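Local coordinates for Rubredoxin\:oxygen oxidoreductase (Desulfovibrio gigas, PDB 1E5D), which catalyses the four-electron reduction of one oxygen molecule to two water molecules, using a diiron centre and flavin mononucleotide, at residues Lys254-Tyr259 / Ser299-Ala304; Ile72-Ile77 / Gln96-Phe101. All coordinates share one frame; numbering follows the deposited sequence.

How the interactions relate
Read from the N terminus, interaction 2 comes first: it closes an 18-residue excursion, mostly helical, that returns strand 99-103 beside strand 74-77 in the β-lactamase-like part of the chain. That loop is complete long before interaction 1 opens in the flavodoxin part, where 39 residues lie between segments 254-259 and 299-304. The two loops are therefore in series, neither nested nor crossed. Interaction 2 joins adjacent parallel strands of one sheet, whereas interaction 1 packs a crossover helix against an inner strand, second from the edge, of another. Their centres lie about 44 Å apart, on opposite sides of the chain's centre, and they do not touch.

Interaction 1 of 2, residues Lys254-Tyr259 / Ser299-Ala304; sequences KVVIFY and SEISDA
Three oxygens grip Lys254 NZ: Asp303 OD1 at 2.5 Å, the backbone Glu300 O at 2.8 Å and Glu300 OE1 at 3.0 Å. The first and last are salt bridges that make one network. NZ meets Asp303 OD1 on its syn side, somewhat out of the carboxylate plane, and Glu300 OE1 nearly along its C-O bond, while it reaches Glu300 O in the carbonyl plane on a lone pair. Lysine suits this place because its long chain, with CG anti to the backbone N (chi1 -172°) and a bend at chi3, carries the ammonium from the strand to the end of helix 294-302. Glu300 folds back at chi2 (-56°), and its other oxygen, OE2, is held by Arg188.

Next to this polar cluster the contact is apolar. Val256 turns both methyls to use: CG1 meets Ile301 CG1 at 3.9 Å, and CG2 lies 3.7 Å from Ala304 CB, whose small size lets the turn come close to the strand. Ile301 CD1 also approaches the Phe258 ring obliquely, and Ile329 of helix 320-331 touches both residues.

Helix 294-302 belongs to the β-α-β crossover between strands 283-288 and 306-310 of the flavodoxin-like domain. The ammonium lies between Glu300 O and Asp303 OD1, two acceptors only 3.0 Å apart, and its positive charge probably offsets their mutual repulsion.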
# COMPACT_ATOMS: atom_id res chain seq x y z
N LYS A 254 15.86 -10.57 -17.59
CA LYS A 254 15.73 -9.78 -16.37
C LYS A 254 14.71 -10.39 -15.42
O LYS A 254 13.59 -10.75 -15.79
CB LYS A 254 15.34 -8.35 -16.73
CG LYS A 254 15.36 -7.36 -15.58
CD LYS A 254 15.18 -5.95 -16.11
CE LYS A 254 14.39 -5.08 -15.15
NZ LYS A 254 13.86 -3.87 -15.85
N VAL A 255 15.14 -10.51 -14.17
CA VAL A 255 14.26 -11.04 -13.13
C VAL A 255 14.06 -9.94 -12.09
O VAL A 255 15.00 -9.35 -11.57
CB VAL A 255 14.82 -12.32 -12.51
CG1 VAL A 255 13.89 -12.86 -11.43
CG2 VAL A 255 15.03 -13.40 -13.56
N VAL A 256 12.80 -9.65 -11.80
CA VAL A 256 12.37 -8.73 -10.77
C VAL A 256 11.81 -9.54 -9.61
O VAL A 256 10.82 -10.26 -9.75
CB VAL A 256 11.28 -7.76 -11.25
CG1 VAL A 256 10.66 -7.04 -10.05
CG2 VAL A 256 11.81 -6.77 -12.26
N ILE A 257 12.46 -9.42 -8.47
CA ILE A 257 11.98 -10.03 -7.24
C ILE A 257 11.41 -8.96 -6.32
O ILE A 257 12.10 -8.00 -5.95
CB ILE A 257 13.11 -10.78 -6.52
CG1 ILE A 257 13.74 -11.91 -7.34
CG2 ILE A 257 12.63 -11.28 -5.17
CD1 ILE A 257 15.13 -12.30 -6.86
N PHE A 258 10.15 -9.06 -5.94
CA PHE A 258 9.65 -8.06 -4.98
C PHE A 258 8.97 -8.82 -3.85
O PHE A 258 8.34 -9.86 -4.02
CB PHE A 258 8.76 -7.03 -5.64
CG PHE A 258 7.34 -7.34 -6.01
CD1 PHE A 258 6.32 -7.21 -5.08
CD2 PHE A 258 6.98 -7.75 -7.28
CE1 PHE A 258 5.00 -7.46 -5.38
CE2 PHE A 258 5.66 -8.00 -7.60
CZ PHE A 258 4.65 -7.86 -6.65
N TYR A 259 9.15 -8.28 -2.66
CA TYR A 259 8.75 -8.92 -1.43
C TYR A 259 8.49 -7.84 -0.39
O TYR A 259 8.88 -6.69 -0.57
CB TYR A 259 9.87 -9.87 -0.93
CG TYR A 259 10.96 -9.06 -0.25
CD1 TYR A 259 11.83 -8.30 -1.01
CD2 TYR A 259 11.12 -9.05 1.14
CE1 TYR A 259 12.84 -7.55 -0.42
CE2 TYR A 259 12.11 -8.30 1.74
CZ TYR A 259 12.97 -7.55 0.95
OH TYR A 259 13.95 -6.81 1.58
N SER A 299 7.77 -0.40 -13.44
CA SER A 299 8.66 0.02 -14.52
C SER A 299 9.72 -1.04 -14.75
O SER A 299 10.10 -1.31 -15.89
CB SER A 299 9.32 1.36 -14.21
OG SER A 299 8.33 2.37 -14.02
N GLU A 300 10.19 -1.63 -13.65
CA GLU A 300 11.22 -2.65 -13.78
C GLU A 300 10.62 -3.89 -14.42
O GLU A 300 11.26 -4.63 -15.15
CB GLU A 300 11.83 -2.98 -12.42
CG GLU A 300 12.59 -1.84 -11.77
CD GLU A 300 13.70 -1.27 -12.65
OE1 GLU A 300 14.15 -1.98 -13.57
OE2 GLU A 300 14.12 -0.12 -12.41
N ILE A 301 9.33 -4.11 -14.12
CA ILE A 301 8.70 -5.34 -14.58
C ILE A 301 8.39 -5.26 -16.07
O ILE A 301 8.30 -6.29 -16.74
CB ILE A 301 7.42 -5.63 -13.79
CG1 ILE A 301 7.66 -6.23 -12.39
CG2 ILE A 301 6.48 -6.55 -14.57
CD1 ILE A 301 6.42 -6.18 -11.53
N SER A 302 8.23 -4.04 -16.56
CA SER A 302 7.87 -3.81 -17.95
C SER A 302 8.72 -4.61 -18.92
O SER A 302 8.22 -5.19 -19.88
CB SER A 302 7.98 -2.31 -18.27
OG SER A 302 9.34 -1.92 -18.28
N ASP A 303 10.03 -4.66 -18.68
CA ASP A 303 10.91 -5.39 -19.58
C ASP A 303 11.53 -6.60 -18.89
O ASP A 303 12.52 -7.16 -19.38
CB ASP A 303 12.00 -4.44 -20.11
CG ASP A 303 12.77 -3.80 -18.98
OD1 ASP A 303 12.27 -3.84 -17.83
OD2 ASP A 303 13.87 -3.26 -19.22
N ALA A 304 10.98 -7.04 -17.76
CA ALA A 304 11.50 -8.26 -17.14
C ALA A 304 10.87 -9.49 -17.76
O ALA A 304 9.75 -9.42 -18.26
CB ALA A 304 11.23 -8.26 -15.65

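Interaction 2 of 2, residues Ile72-Ile77 / Gln96-Phe101; sequences IDYLVI and QPEKIF
Tyr74 and Phe101 meet in a T-shaped stack, the edge of Phe101 set against a face of Tyr74 with the planes at 85° and the centroids 4.8 Å apart. Phe101 CE2 makes the touch, lying over the rim of the tyrosine ring near CD1, so that phenylalanine offers a C-H edge to the tyrosine's π face. With CG anti to the carbonyl carbon (chi1 -73°), the Tyr74 ring is laid alongside Lys99, whose CB comes to 3.7 Å from Tyr74 CD1. On the sheet face that carries Tyr74, Lys99 and Phe101, the β-branched Val76 sets CG2 3.7 Å from Phe101 CB.

Leu75 and Ile100 point to the opposite face of the sheet, where the contacts are aliphatic. The branched end of Leu75 suits it to reach the compact proline ring, CD1 meeting Pro97 CG at 3.4 Å, and Ile77 CG1 lies beside Ile100 CG2, pointing the same way. His79, two residues past Ile77, is part of the diiron site.

Parallel backbone bonding holds these groups in register, with Tyr74 beside Lys99, Leu75 beside Ile100 and Val76 beside Phe101. Leu75 N gives a bond of 2.8 Å to Lys99 O. Leu75 O in turn accepts Phe101 N, and Phe101 O accepts Ile77 N, although both are modelled very short. Where the pairing begins, Asp73 O receives Lys99 N at 3.1 Å in a nearly straight bond (168°), and Glu98 N only weakly.

Further out, Asp73 OD2 accepts Thr45 N, and Lys44 binds both Tyr74 OH and Glu98 OE1. Asp73 OD1 and Glu98 OE1 lie 4.4 Å apart, and the positive charge of Lys44 probably eases their repulsion. Strand 46-48 flanks strand 74-77, and strand 121-124 lies beyond strand 99-103. Helix 88-95, part of the β-α-β connection between the pair, covers the Leu75 and Ile100 face through Leu88 and Ile92.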
# COMPACT_ATOMS: atom_id res chain seq x y z
N ILE A 72 -8.30 33.69 -30.25
CA ILE A 72 -8.37 32.25 -30.50
C ILE A 72 -9.79 31.88 -30.91
O ILE A 72 -10.75 32.31 -30.26
CB ILE A 72 -7.97 31.41 -29.26
CG1 ILE A 72 -6.50 31.54 -28.86
CG2 ILE A 72 -8.38 29.96 -29.47
CD1 ILE A 72 -6.20 30.88 -27.53
N ASP A 73 -9.96 31.09 -31.96
CA ASP A 73 -11.33 30.77 -32.36
C ASP A 73 -11.70 29.35 -31.94
O ASP A 73 -12.85 29.08 -31.58
CB ASP A 73 -11.53 30.88 -33.87
CG ASP A 73 -11.11 32.20 -34.48
OD1 ASP A 73 -11.87 33.18 -34.34
OD2 ASP A 73 -10.01 32.24 -35.08
N TYR A 74 -10.71 28.48 -32.03
CA TYR A 74 -10.95 27.06 -31.87
C TYR A 74 -10.24 26.47 -30.66
O TYR A 74 -9.10 26.82 -30.35
CB TYR A 74 -10.49 26.29 -33.12
CG TYR A 74 -11.35 26.46 -34.34
CD1 TYR A 74 -12.69 26.81 -34.25
CD2 TYR A 74 -10.81 26.27 -35.61
CE1 TYR A 74 -13.47 26.96 -35.39
CE2 TYR A 74 -11.57 26.41 -36.75
CZ TYR A 74 -12.90 26.76 -36.63
OH TYR A 74 -13.67 26.91 -37.77
N LEU A 75 -10.96 25.57 -30.01
CA LEU A 75 -10.39 24.80 -28.92
C LEU A 75 -10.52 23.32 -29.27
O LEU A 75 -11.63 22.85 -29.51
CB LEU A 75 -11.09 25.11 -27.59
CG LEU A 75 -10.89 26.53 -27.06
CD1 LEU A 75 -11.76 26.78 -25.84
CD2 LEU A 75 -9.43 26.78 -26.74
N VAL A 76 -9.40 22.61 -29.34
CA VAL A 76 -9.53 21.17 -29.62
C VAL A 76 -9.24 20.38 -28.35
O VAL A 76 -8.10 20.37 -27.88
CB VAL A 76 -8.60 20.71 -30.75
CG1 VAL A 76 -8.58 19.20 -30.82
CG2 VAL A 76 -9.04 21.29 -32.09
N ILE A 77 -10.25 19.73 -27.78
CA ILE A 77 -10.00 18.96 -26.56
C ILE A 77 -9.94 17.46 -26.87
O ILE A 77 -10.95 16.84 -27.19
CB ILE A 77 -11.07 19.22 -25.50
CG1 ILE A 77 -11.39 20.70 -25.32
CG2 ILE A 77 -10.64 18.61 -24.17
CD1 ILE A 77 -10.15 21.49 -24.95
N GLN A 96 -13.61 32.98 -25.53
CA GLN A 96 -14.93 33.03 -26.15
C GLN A 96 -14.84 32.34 -27.51
O GLN A 96 -15.06 32.91 -28.57
CB GLN A 96 -15.42 34.46 -26.30
CG GLN A 96 -15.27 35.36 -25.09
CD GLN A 96 -14.88 36.79 -25.42
OE1 GLN A 96 -15.73 37.64 -25.70
NE2 GLN A 96 -13.58 37.07 -25.40
N PRO A 97 -14.46 31.06 -27.48
CA PRO A 97 -14.14 30.39 -28.75
C PRO A 97 -15.39 30.17 -29.59
O PRO A 97 -16.49 29.99 -29.08
CB PRO A 97 -13.57 29.05 -28.29
CG PRO A 97 -14.22 28.82 -26.97
CD PRO A 97 -14.32 30.18 -26.32
N GLU A 98 -15.20 30.17 -30.90
CA GLU A 98 -16.33 29.90 -31.78
C GLU A 98 -16.68 28.42 -31.71
O GLU A 98 -17.83 27.99 -31.74
CB GLU A 98 -15.97 30.34 -33.19
CG GLU A 98 -16.64 29.56 -34.31
CD GLU A 98 -16.34 30.19 -35.66
OE1 GLU A 98 -15.39 31.01 -35.73
OE2 GLU A 98 -17.05 29.87 -36.63
N LYS A 99 -15.63 27.60 -31.60
CA LYS A 99 -15.92 26.17 -31.57
C LYS A 99 -14.94 25.39 -30.71
O LYS A 99 -13.74 25.62 -30.63
CB LYS A 99 -15.91 25.61 -33.00
CG LYS A 99 -17.29 25.50 -33.62
CD LYS A 99 -17.25 25.73 -35.12
CE LYS A 99 -18.39 24.99 -35.81
NZ LYS A 99 -19.40 24.51 -34.81
N ILE A 100 -15.53 24.42 -30.03
CA ILE A 100 -14.77 23.48 -29.23
C ILE A 100 -14.80 22.13 -29.92
O ILE A 100 -15.89 21.56 -30.03
CB ILE A 100 -15.32 23.32 -27.81
CG1 ILE A 100 -15.32 24.61 -26.98
CG2 ILE A 100 -14.57 22.22 -27.07
CD1 ILE A 100 -16.08 24.52 -25.68
N PHE A 101 -13.64 21.67 -30.38
CA PHE A 101 -13.58 20.37 -31.03
C PHE A 101 -13.13 19.26 -30.07
O PHE A 101 -12.10 19.40 -29.42
CB PHE A 101 -12.63 20.42 -32.23
CG PHE A 101 -13.16 21.36 -33.31
CD1 PHE A 101 -14.11 20.91 -34.21
CD2 PHE A 101 -12.71 22.66 -33.39
CE1 PHE A 101 -14.60 21.76 -35.18
CE2 PHE A 101 -13.18 23.51 -34.37
CZ PHE A 101 -14.12 23.05 -35.26